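Local coordinates for flagellar brake protein YcgR (Klebsiella pneumoniae, PDB 5KEC) that binds the second messenger c-di-GMP and, as the transcriptional activator MrkH, probably switches on type 3 fimbriae genes for biofilm formation, at residues E29-F34 with Q108-P113; N35-I40 with T55-P60; G74-N79 with E102-V107. One frame throughout, in Å; residues are numbered along the deposited sequence.

Contact 1: residues E29-F34 with Q108-P113; sequences EIEIFF and QRRRDP
Phe33 and Pro113 mark the nearest approach of the two backbones, their CA atoms 7.5 Å apart, so strand 29-34 and the loop 108-113 meet through side chains alone. The Arg110 guanidinium grips the Glu31 carboxylate end-on. NH1 takes the syn lone pair of OE1 at 2.9 Å, while the NH2 bond to OE2 is the shorter, at 2.7 Å, and the straighter, with an N-H...O angle of 156°. The two flat groups are turned 46° against each other, so the pairing is not coplanar. Arg110 reaches across with CG anti to its backbone N (chi1 174°) and an extended chain. Arg110 and Arg114 have the RxxxR spacing of PilZ proteins, and both bind c-di-GMP; in this apo chain Arg110 is held by acids instead. Its NH2 also meets Asp112 OD2 at 2.9 Å, on the anti side of that oxygen, and Asp112 OD1 pairs with Arg114. Glu31 is further fixed by Ser38 at OE2 and His70 at OE1. Beside this network Pro113 stands roughly at right angles to the Phe33 side chain and sets CD over the centre of one ring face, 3.7 Å from the centroid, in a CH-pi contact. At the ring's edge stands Arg110 NH2, 3.9 Å from Phe33 CE1.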
loop_
_atom_site.group_PDB
_atom_site.type_symbol
_atom_site.label_atom_id
_atom_site.label_comp_id
_atom_site.label_asym_id
_atom_site.label_seq_id
_atom_site.Cartn_x
_atom_site.Cartn_y
_atom_site.Cartn_z
ATOM N N GLU B 29 10.106 -1.087 -17.438
ATOM C CA GLU B 29 8.833 -1.509 -16.874
ATOM C C GLU B 29 8.514 -0.677 -15.642
ATOM O O GLU B 29 9.350 -0.520 -14.754
ATOM C CB GLU B 29 8.859 -2.989 -16.493
ATOM C CG GLU B 29 8.978 -3.942 -17.670
ATOM C CD GLU B 29 10.402 -4.401 -17.915
ATOM O OE1 GLU B 29 11.344 -3.762 -17.389
ATOM O OE2 GLU B 29 10.574 -5.407 -18.637
ATOM N N ILE B 30 7.306 -0.142 -15.591
ATOM C CA ILE B 30 6.865 0.548 -14.388
ATOM C C ILE B 30 5.781 -0.294 -13.729
ATOM O O ILE B 30 4.839 -0.747 -14.392
ATOM C CB ILE B 30 6.409 2.005 -14.686
ATOM C CG1 ILE B 30 6.033 2.739 -13.394
ATOM C CG2 ILE B 30 5.273 2.047 -15.710
ATOM C CD1 ILE B 30 5.826 4.228 -13.593
ATOM N N GLU B 31 5.944 -0.559 -12.438
ATOM C CA GLU B 31 4.950 -1.322 -11.694
ATOM C C GLU B 31 4.100 -0.402 -10.823
ATOM O O GLU B 31 4.629 0.372 -10.029
ATOM C CB GLU B 31 5.618 -2.389 -10.833
ATOM C CG GLU B 31 4.640 -3.393 -10.246
ATOM C CD GLU B 31 5.326 -4.649 -9.736
ATOM O OE1 GLU B 31 6.574 -4.679 -9.693
ATOM O OE2 GLU B 31 4.610 -5.612 -9.387
ATOM N N ILE B 32 2.785 -0.497 -10.982
ATOM C CA ILE B 32 1.840 0.341 -10.251
ATOM C C ILE B 32 1.054 -0.511 -9.268
ATOM O O ILE B 32 0.398 -1.475 -9.671
ATOM C CB ILE B 32 0.833 0.990 -11.218
ATOM C CG1 ILE B 32 1.544 1.464 -12.489
ATOM C CG2 ILE B 32 0.067 2.113 -10.527
ATOM C CD1 ILE B 32 0.602 2.000 -13.559
ATOM N N PHE B 33 1.122 -0.163 -7.986
ATOM C CA PHE B 33 0.390 -0.893 -6.958
ATOM C C PHE B 33 -0.818 -0.097 -6.488
ATOM O O PHE B 33 -0.718 1.099 -6.227
ATOM C CB PHE B 33 1.279 -1.171 -5.740
ATOM C CG PHE B 33 2.490 -1.994 -6.042
ATOM C CD1 PHE B 33 2.409 -3.376 -6.094
ATOM C CD2 PHE B 33 3.718 -1.388 -6.254
ATOM C CE1 PHE B 33 3.531 -4.137 -6.365
ATOM C CE2 PHE B 33 4.844 -2.150 -6.527
ATOM C CZ PHE B 33 4.748 -3.524 -6.583
ATOM N N PHE B 34 -1.961 -0.761 -6.388
ATOM C CA PHE B 34 -3.107 -0.189 -5.688
ATOM C C PHE B 34 -3.954 -1.294 -5.090
ATOM O O PHE B 34 -4.352 -2.227 -5.788
ATOM C CB PHE B 34 -3.943 0.722 -6.594
ATOM C CG PHE B 34 -4.113 0.206 -7.992
ATOM C CD1 PHE B 34 -5.264 -0.463 -8.363
ATOM C CD2 PHE B 34 -3.125 0.400 -8.938
ATOM C CE1 PHE B 34 -5.422 -0.934 -9.646
ATOM C CE2 PHE B 34 -3.279 -0.068 -10.224
ATOM C CZ PHE B 34 -4.430 -0.736 -10.577
ATOM N N GLN B 108 17.450 -2.243 -4.155
ATOM C CA GLN B 108 17.783 -3.460 -4.880
ATOM C C GLN B 108 16.751 -4.525 -4.544
ATOM O O GLN B 108 16.626 -5.538 -5.231
ATOM C CB GLN B 108 19.198 -3.914 -4.516
ATOM C CG GLN B 108 19.600 -3.559 -3.093
ATOM C CD GLN B 108 21.098 -3.411 -2.923
ATOM O OE1 GLN B 108 21.841 -3.304 -3.901
ATOM N NE2 GLN B 108 21.552 -3.398 -1.675
ATOM N N ARG B 109 15.992 -4.263 -3.488
ATOM C CA ARG B 109 14.983 -5.191 -3.001
ATOM C C ARG B 109 13.582 -4.791 -3.459
ATOM O O ARG B 109 13.235 -3.607 -3.487
ATOM C CB ARG B 109 15.037 -5.256 -1.473
ATOM C CG ARG B 109 13.919 -6.055 -0.837
ATOM C CD ARG B 109 13.899 -5.843 0.668
ATOM N NE ARG B 109 12.703 -6.408 1.281
ATOM C CZ ARG B 109 12.130 -5.925 2.377
ATOM N NH1 ARG B 109 12.642 -4.858 2.979
ATOM N NH2 ARG B 109 11.041 -6.502 2.869
ATOM N N ARG B 110 12.783 -5.788 -3.818
ATOM C CA ARG B 110 11.396 -5.567 -4.193
ATOM C C ARG B 110 10.536 -5.486 -2.937
ATOM O O ARG B 110 10.339 -6.484 -2.248
ATOM C CB ARG B 110 10.905 -6.707 -5.084
ATOM C CG ARG B 110 9.430 -6.627 -5.401
ATOM C CD ARG B 110 8.877 -7.953 -5.903
ATOM N NE ARG B 110 7.449 -7.826 -6.157
ATOM C CZ ARG B 110 6.944 -7.337 -7.282
ATOM N NH1 ARG B 110 7.758 -6.945 -8.254
ATOM N NH2 ARG B 110 5.632 -7.239 -7.436
ATOM N N ARG B 111 10.030 -4.298 -2.631
ATOM C CA ARG B 111 9.233 -4.117 -1.423
ATOM C C ARG B 111 7.748 -4.037 -1.752
ATOM O O ARG B 111 7.143 -2.964 -1.693
ATOM C CB ARG B 111 9.669 -2.864 -0.661
ATOM C CG ARG B 111 11.054 -2.954 -0.038
ATOM C CD ARG B 111 12.006 -1.959 -0.681
ATOM N NE ARG B 111 12.925 -1.373 0.290
ATOM C CZ ARG B 111 12.628 -0.333 1.064
ATOM N NH1 ARG B 111 11.433 0.236 0.983
ATOM N NH2 ARG B 111 13.524 0.139 1.921
ATOM N N ASP B 112 7.166 -5.179 -2.091
ATOM C CA ASP B 112 5.770 -5.229 -2.491
ATOM C C ASP B 112 4.863 -4.820 -1.331
ATOM O O ASP B 112 4.775 -5.526 -0.326
ATOM C CB ASP B 112 5.424 -6.631 -2.992
ATOM C CG ASP B 112 4.163 -6.658 -3.826
ATOM O OD1 ASP B 112 3.133 -6.116 -3.371
ATOM O OD2 ASP B 112 4.208 -7.211 -4.946
ATOM N N PRO B 113 4.187 -3.668 -1.466
ATOM C CA PRO B 113 3.342 -3.124 -0.395
ATOM C C PRO B 113 2.075 -3.944 -0.150
ATOM O O PRO B 113 1.389 -3.720 0.849
ATOM C CB PRO B 113 2.965 -1.736 -0.924
ATOM C CG PRO B 113 3.029 -1.876 -2.405
ATOM C CD PRO B 113 4.180 -2.807 -2.663
#

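Contact 2: residues N35-I40 with T55-P60; sequences NNTSII and THRKIP
An ST turn at Thr55, where strand 50-55 gives way to a loop, packs against Ile39 on the neighbouring strand 37-46 of the N-terminal antiparallel sheet. Within the turn, Thr55 OG1 accepts a hydrogen bond from the backbone N of Arg57 at 3.1 Å and with an N-H...O angle of 164°, which holds the start of the loop. The backbones stay well apart here, with Ile39 CA and Thr55 CA 8.8 Å from each other, and no hydrogen bond joins the two segments. Ile39 carries the largest part of the contact. Its CG1 sits between the backbone N and the carbonyl carbon (chi1 83°), and the extended branch carries CD1 to within 3.5 Å of Thr55 OG1 and 3.8 Å of Thr55 CB. The other branch, CG2, faces the aliphatic part of Arg57, 4.2 Å from its CG. Arg57, folded at successive bonds, slants across toward Thr37, its NH2 4.4 Å from Thr37 CG2, a loose surface arrangement. Farther on, Tyr96 OH fixes the loop by bonding both Arg57 O and Ile59 N. Asn35 starts the two-residue turn that joins strands 29-34 and 37-46, its backbone angles with those of Asn36 consistent with type II'. The side chain of Asn35 brings ND2 to 4.4 Å from Pro60 CG.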
loop_
_atom_site.group_PDB
_atom_site.type_symbol
_atom_site.label_atom_id
_atom_site.label_comp_id
_atom_site.label_asym_id
_atom_site.label_seq_id
_atom_site.Cartn_x
_atom_site.Cartn_y
_atom_site.Cartn_z
ATOM N N ASN B 35 -4.200 -1.195 -3.789
ATOM C CA ASN B 35 -5.005 -2.180 -3.086
ATOM C C ASN B 35 -4.436 -3.594 -3.224
ATOM O O ASN B 35 -3.371 -3.902 -2.693
ATOM C CB ASN B 35 -6.448 -2.127 -3.594
ATOM C CG ASN B 35 -7.018 -0.715 -3.588
ATOM O OD1 ASN B 35 -6.705 0.087 -2.706
ATOM N ND2 ASN B 35 -7.855 -0.405 -4.575
ATOM N N ASN B 36 -5.151 -4.440 -3.957
ATOM C CA ASN B 36 -4.786 -5.839 -4.125
ATOM C C ASN B 36 -3.942 -6.055 -5.371
ATOM O O ASN B 36 -3.324 -7.109 -5.555
ATOM C CB ASN B 36 -6.060 -6.667 -4.263
ATOM C CG ASN B 36 -6.086 -7.848 -3.333
ATOM O OD1 ASN B 36 -5.477 -7.817 -2.263
ATOM N ND2 ASN B 36 -6.792 -8.905 -3.731
ATOM N N THR B 37 -3.926 -5.040 -6.225
ATOM C CA THR B 37 -3.523 -5.211 -7.609
ATOM C C THR B 37 -2.174 -4.594 -7.942
ATOM O O THR B 37 -1.759 -3.600 -7.355
ATOM C CB THR B 37 -4.588 -4.613 -8.549
ATOM O OG1 THR B 37 -5.866 -5.186 -8.243
ATOM C CG2 THR B 37 -4.245 -4.881 -10.010
ATOM N N SER B 38 -1.499 -5.207 -8.905
ATOM C CA SER B 38 -0.254 -4.691 -9.439
ATOM C C SER B 38 -0.295 -4.864 -10.942
ATOM O O SER B 38 -0.606 -5.945 -11.442
ATOM C CB SER B 38 0.931 -5.456 -8.855
ATOM O OG SER B 38 2.082 -5.298 -9.657
ATOM N N ILE B 39 -0.008 -3.796 -11.674
ATOM C CA ILE B 39 0.093 -3.920 -13.120
ATOM C C ILE B 39 1.462 -3.456 -13.599
ATOM O O ILE B 39 2.089 -2.594 -12.990
ATOM C CB ILE B 39 -1.028 -3.154 -13.854
ATOM C CG1 ILE B 39 -0.675 -1.676 -13.992
ATOM C CG2 ILE B 39 -2.360 -3.328 -13.133
ATOM C CD1 ILE B 39 -1.747 -0.868 -14.676
ATOM N N ILE B 40 1.933 -4.060 -14.681
ATOM C CA ILE B 40 3.176 -3.638 -15.298
ATOM C C ILE B 40 2.841 -2.994 -16.626
ATOM O O ILE B 40 2.045 -3.529 -17.404
ATOM C CB ILE B 40 4.108 -4.825 -15.567
ATOM C CG1 ILE B 40 4.412 -5.580 -14.274
ATOM C CG2 ILE B 40 5.398 -4.349 -16.234
ATOM C CD1 ILE B 40 5.290 -4.824 -13.319
ATOM N N THR B 55 -3.772 2.648 -19.125
ATOM C CA THR B 55 -4.291 1.362 -18.700
ATOM C C THR B 55 -5.812 1.391 -18.689
ATOM O O THR B 55 -6.416 2.443 -18.509
ATOM C CB THR B 55 -3.782 1.002 -17.290
ATOM O OG1 THR B 55 -4.393 -0.218 -16.854
ATOM C CG2 THR B 55 -4.124 2.105 -16.307
ATOM N N HIS B 56 -6.433 0.237 -18.890
ATOM C CA HIS B 56 -7.887 0.159 -18.829
ATOM C C HIS B 56 -8.385 0.081 -17.387
ATOM O O HIS B 56 -9.565 0.295 -17.122
ATOM C CB HIS B 56 -8.409 -1.024 -19.651
ATOM C CG HIS B 56 -8.434 -0.769 -21.127
ATOM N ND1 HIS B 56 -7.354 -1.021 -21.946
ATOM C CD2 HIS B 56 -9.407 -0.276 -21.931
ATOM C CE1 HIS B 56 -7.662 -0.699 -23.189
ATOM N NE2 HIS B 56 -8.903 -0.244 -23.207
ATOM N N ARG B 57 -7.480 -0.216 -16.459
ATOM C CA ARG B 57 -7.853 -0.378 -15.055
ATOM C C ARG B 57 -8.231 0.952 -14.400
ATOM O O ARG B 57 -7.752 2.017 -14.799
ATOM C CB ARG B 57 -6.714 -1.028 -14.268
ATOM C CG ARG B 57 -5.900 -2.035 -15.060
ATOM C CD ARG B 57 -6.672 -3.310 -15.330
ATOM N NE ARG B 57 -6.889 -4.083 -14.113
ATOM C CZ ARG B 57 -7.066 -5.400 -14.089
ATOM N NH1 ARG B 57 -7.042 -6.096 -15.217
ATOM N NH2 ARG B 57 -7.258 -6.021 -12.934
ATOM N N LYS B 58 -9.098 0.883 -13.396
ATOM C CA LYS B 58 -9.428 2.058 -12.599
ATOM C C LYS B 58 -8.450 2.152 -11.434
ATOM O O LYS B 58 -8.238 1.178 -10.709
ATOM C CB LYS B 58 -10.865 1.987 -12.068
ATOM C CG LYS B 58 -11.961 2.216 -13.109
ATOM C CD LYS B 58 -12.149 1.010 -14.018
ATOM C CE LYS B 58 -13.563 0.961 -14.585
ATOM N NZ LYS B 58 -13.938 2.223 -15.285
ATOM N N ILE B 59 -7.850 3.322 -11.266
ATOM C CA ILE B 59 -6.894 3.542 -10.193
ATOM C C ILE B 59 -7.412 4.642 -9.279
ATOM O O ILE B 59 -7.741 5.731 -9.747
ATOM C CB ILE B 59 -5.519 3.950 -10.750
ATOM C CG1 ILE B 59 -5.035 2.922 -11.773
ATOM C CG2 ILE B 59 -4.502 4.106 -9.626
ATOM C CD1 ILE B 59 -3.833 3.382 -12.574
ATOM N N PRO B 60 -7.481 4.360 -7.968
ATOM C CA PRO B 60 -7.989 5.329 -6.989
ATOM C C PRO B 60 -7.316 6.691 -7.125
ATOM O O PRO B 60 -6.107 6.766 -7.352
ATOM C CB PRO B 60 -7.633 4.690 -5.637
ATOM C CG PRO B 60 -6.633 3.611 -5.949
ATOM C CD PRO B 60 -6.989 3.133 -7.322
#

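Contact 3: residues G74-N79 with E102-V107; sequences GKIEFN and ECLQVV
Lys75 and Val107, like Glu77 and Gln105, are hydrogen-bonded pairs of an antiparallel ladder, with the non-hydrogen-bonded pair Ile76 and Val106 between them. Val107 N reaches Lys75 O at 2.7 Å, nearly head-on to the carbonyl, whereas the return bond from Lys75 N to Val107 O is weak, with an angle of only 120° at the hydrogen. The second pair is more regular: Glu77 N bonds Gln105 O at 2.9 Å, and Gln105 N bonds Glu77 O at 3.0 Å, in the carbonyl plane. Beyond Phe78 the strands part, and a water spans the gap, accepting from Asn79 N and donating to Cys103 O. Strand 104-107 thereby joins strand 74-87 to the short strand 9-10 in the N-terminal sheet, and helix 13-25 covers the side bearing Ile76 and Leu104. Apolar contacts fill that side. Leu104 CD2 touches Ile76 CG2 at 3.8 Å and Phe78 CB at 3.5 Å; the Phe78 ring goes on to meet those of Phe67 and Phe20. The other side carries Lys75, Glu77 and Gln105, with Val107 among them. Glu77 and Gln105 run side by side, pointing the same way, their carboxylate and amide planes 19° apart. Glu77 CG sits between N and the carbonyl carbon (chi1 69°), which swings the carboxylate over Val107: OE1 presses on CG2 at 3.1 Å while OE2 pairs with Arg111.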
loop_
_atom_site.group_PDB
_atom_site.type_symbol
_atom_site.label_atom_id
_atom_site.label_comp_id
_atom_site.label_asym_id
_atom_site.label_seq_id
_atom_site.Cartn_x
_atom_site.Cartn_y
_atom_site.Cartn_z
ATOM N N GLY B 74 18.664 -0.561 -10.729
ATOM C CA GLY B 74 17.996 -1.030 -9.529
ATOM C C GLY B 74 16.552 -0.577 -9.534
ATOM O O GLY B 74 16.160 0.235 -10.367
ATOM N N LYS B 75 15.752 -1.106 -8.617
ATOM C CA LYS B 75 14.364 -0.689 -8.512
ATOM C C LYS B 75 14.312 0.742 -7.986
ATOM O O LYS B 75 14.929 1.062 -6.967
ATOM C CB LYS B 75 13.585 -1.617 -7.576
ATOM C CG LYS B 75 13.805 -3.111 -7.813
ATOM C CD LYS B 75 13.349 -3.537 -9.195
ATOM C CE LYS B 75 13.596 -5.022 -9.428
ATOM N NZ LYS B 75 13.454 -5.386 -10.870
ATOM N N ILE B 76 13.588 1.607 -8.686
ATOM C CA ILE B 76 13.386 2.971 -8.216
ATOM C C ILE B 76 11.976 3.098 -7.669
ATOM O O ILE B 76 11.006 3.099 -8.431
ATOM C CB ILE B 76 13.576 3.996 -9.349
ATOM C CG1 ILE B 76 14.870 3.711 -10.117
ATOM C CG2 ILE B 76 13.561 5.411 -8.792
ATOM C CD1 ILE B 76 15.047 4.569 -11.347
ATOM N N GLU B 77 11.852 3.193 -6.350
ATOM C CA GLU B 77 10.528 3.308 -5.760
ATOM C C GLU B 77 10.161 4.743 -5.386
ATOM O O GLU B 77 11.010 5.550 -4.995
ATOM C CB GLU B 77 10.359 2.361 -4.569
ATOM C CG GLU B 77 11.163 2.708 -3.339
ATOM C CD GLU B 77 10.957 1.687 -2.235
ATOM O OE1 GLU B 77 11.475 0.559 -2.369
ATOM O OE2 GLU B 77 10.262 2.006 -1.246
ATOM N N PHE B 78 8.882 5.051 -5.530
ATOM C CA PHE B 78 8.389 6.383 -5.253
ATOM C C PHE B 78 6.874 6.344 -5.147
ATOM O O PHE B 78 6.246 5.344 -5.491
ATOM C CB PHE B 78 8.822 7.353 -6.356
ATOM C CG PHE B 78 8.321 6.983 -7.719
ATOM C CD1 PHE B 78 7.180 7.572 -8.235
ATOM C CD2 PHE B 78 8.991 6.036 -8.486
ATOM C CE1 PHE B 78 6.716 7.233 -9.498
ATOM C CE2 PHE B 78 8.534 5.693 -9.748
ATOM C CZ PHE B 78 7.396 6.296 -10.253
ATOM N N ASN B 79 6.297 7.432 -4.654
ATOM C CA ASN B 79 4.856 7.577 -4.601
ATOM C C ASN B 79 4.486 8.781 -5.434
ATOM O O ASN B 79 5.282 9.705 -5.568
ATOM C CB ASN B 79 4.385 7.766 -3.161
ATOM C CG ASN B 79 4.661 6.552 -2.297
ATOM O OD1 ASN B 79 3.832 5.648 -2.197
ATOM N ND2 ASN B 79 5.831 6.525 -1.668
ATOM N N GLU B 102 8.728 13.739 -5.803
ATOM C CA GLU B 102 9.672 14.730 -5.313
ATOM C C GLU B 102 10.783 14.006 -4.580
ATOM O O GLU B 102 11.760 14.607 -4.153
ATOM C CB GLU B 102 8.965 15.726 -4.394
ATOM C CG GLU B 102 7.918 16.568 -5.106
ATOM C CD GLU B 102 6.985 17.281 -4.145
ATOM O OE1 GLU B 102 6.574 16.661 -3.142
ATOM O OE2 GLU B 102 6.667 18.464 -4.393
ATOM N N CYS B 103 10.619 12.699 -4.441
ATOM C CA CYS B 103 11.645 11.865 -3.843
ATOM C C CYS B 103 11.665 10.485 -4.490
ATOM O O CYS B 103 10.621 9.869 -4.703
ATOM C CB CYS B 103 11.430 11.741 -2.335
ATOM S SG CYS B 103 12.911 11.242 -1.428
ATOM N N LEU B 104 12.864 10.016 -4.814
ATOM C CA LEU B 104 13.055 8.683 -5.355
ATOM C C LEU B 104 13.994 7.930 -4.439
ATOM O O LEU B 104 14.947 8.503 -3.910
ATOM C CB LEU B 104 13.681 8.741 -6.750
ATOM C CG LEU B 104 12.893 9.401 -7.878
ATOM C CD1 LEU B 104 13.737 9.453 -9.137
ATOM C CD2 LEU B 104 11.605 8.640 -8.123
ATOM N N GLN B 105 13.724 6.645 -4.255
ATOM C CA GLN B 105 14.650 5.785 -3.537
ATOM C C GLN B 105 15.021 4.568 -4.379
ATOM O O GLN B 105 14.166 3.765 -4.748
ATOM C CB GLN B 105 14.076 5.362 -2.188
ATOM C CG GLN B 105 14.963 4.393 -1.433
ATOM C CD GLN B 105 14.542 4.234 0.010
ATOM O OE1 GLN B 105 14.256 5.216 0.694
ATOM N NE2 GLN B 105 14.494 2.994 0.482
ATOM N N VAL B 106 16.305 4.448 -4.692
ATOM C CA VAL B 106 16.791 3.313 -5.448
ATOM C C VAL B 106 17.046 2.157 -4.499
ATOM O O VAL B 106 17.922 2.227 -3.637
ATOM C CB VAL B 106 18.082 3.648 -6.205
ATOM C CG1 VAL B 106 18.542 2.447 -7.020
ATOM C CG2 VAL B 106 17.864 4.852 -7.102
ATOM N N VAL B 107 16.258 1.101 -4.652
ATOM C CA VAL B 107 16.401 -0.089 -3.834
ATOM C C VAL B 107 16.739 -1.279 -4.720
ATOM O O VAL B 107 16.379 -1.317 -5.896
ATOM C CB VAL B 107 15.113 -0.388 -3.054
ATOM C CG1 VAL B 107 14.905 0.647 -1.963
ATOM C CG2 VAL B 107 13.918 -0.419 -4.001
HETATM O O HOH W 1 8.148 9.514 -3.664
HETATM O O HOH W 2 7.083 12.027 -3.854
#

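Each contact has at least one segment on the N-terminal antiparallel sheet. Contacts 2 and 3 follow one another along the chain, both nested inside the loop closed by contact 1. Their centres lie about 19 Å apart and they do not touch. Contact 1 has its centre about 12 Å from that of contact 2 and about 10 Å from that of contact 3, and touches both. Toward contact 2 the links are Glu31 to Ser38 and the adjoining strands 29-34 and 37-46; toward contact 3, the salt bridge of Arg111 with Glu77. The arginine-rich loop 108-113 leaves strand 104-107, crosses back to strand 29-34 and leads on to the second sheet, so c-di-GMP-binding arginines are tied to the first sheet in this apo chain.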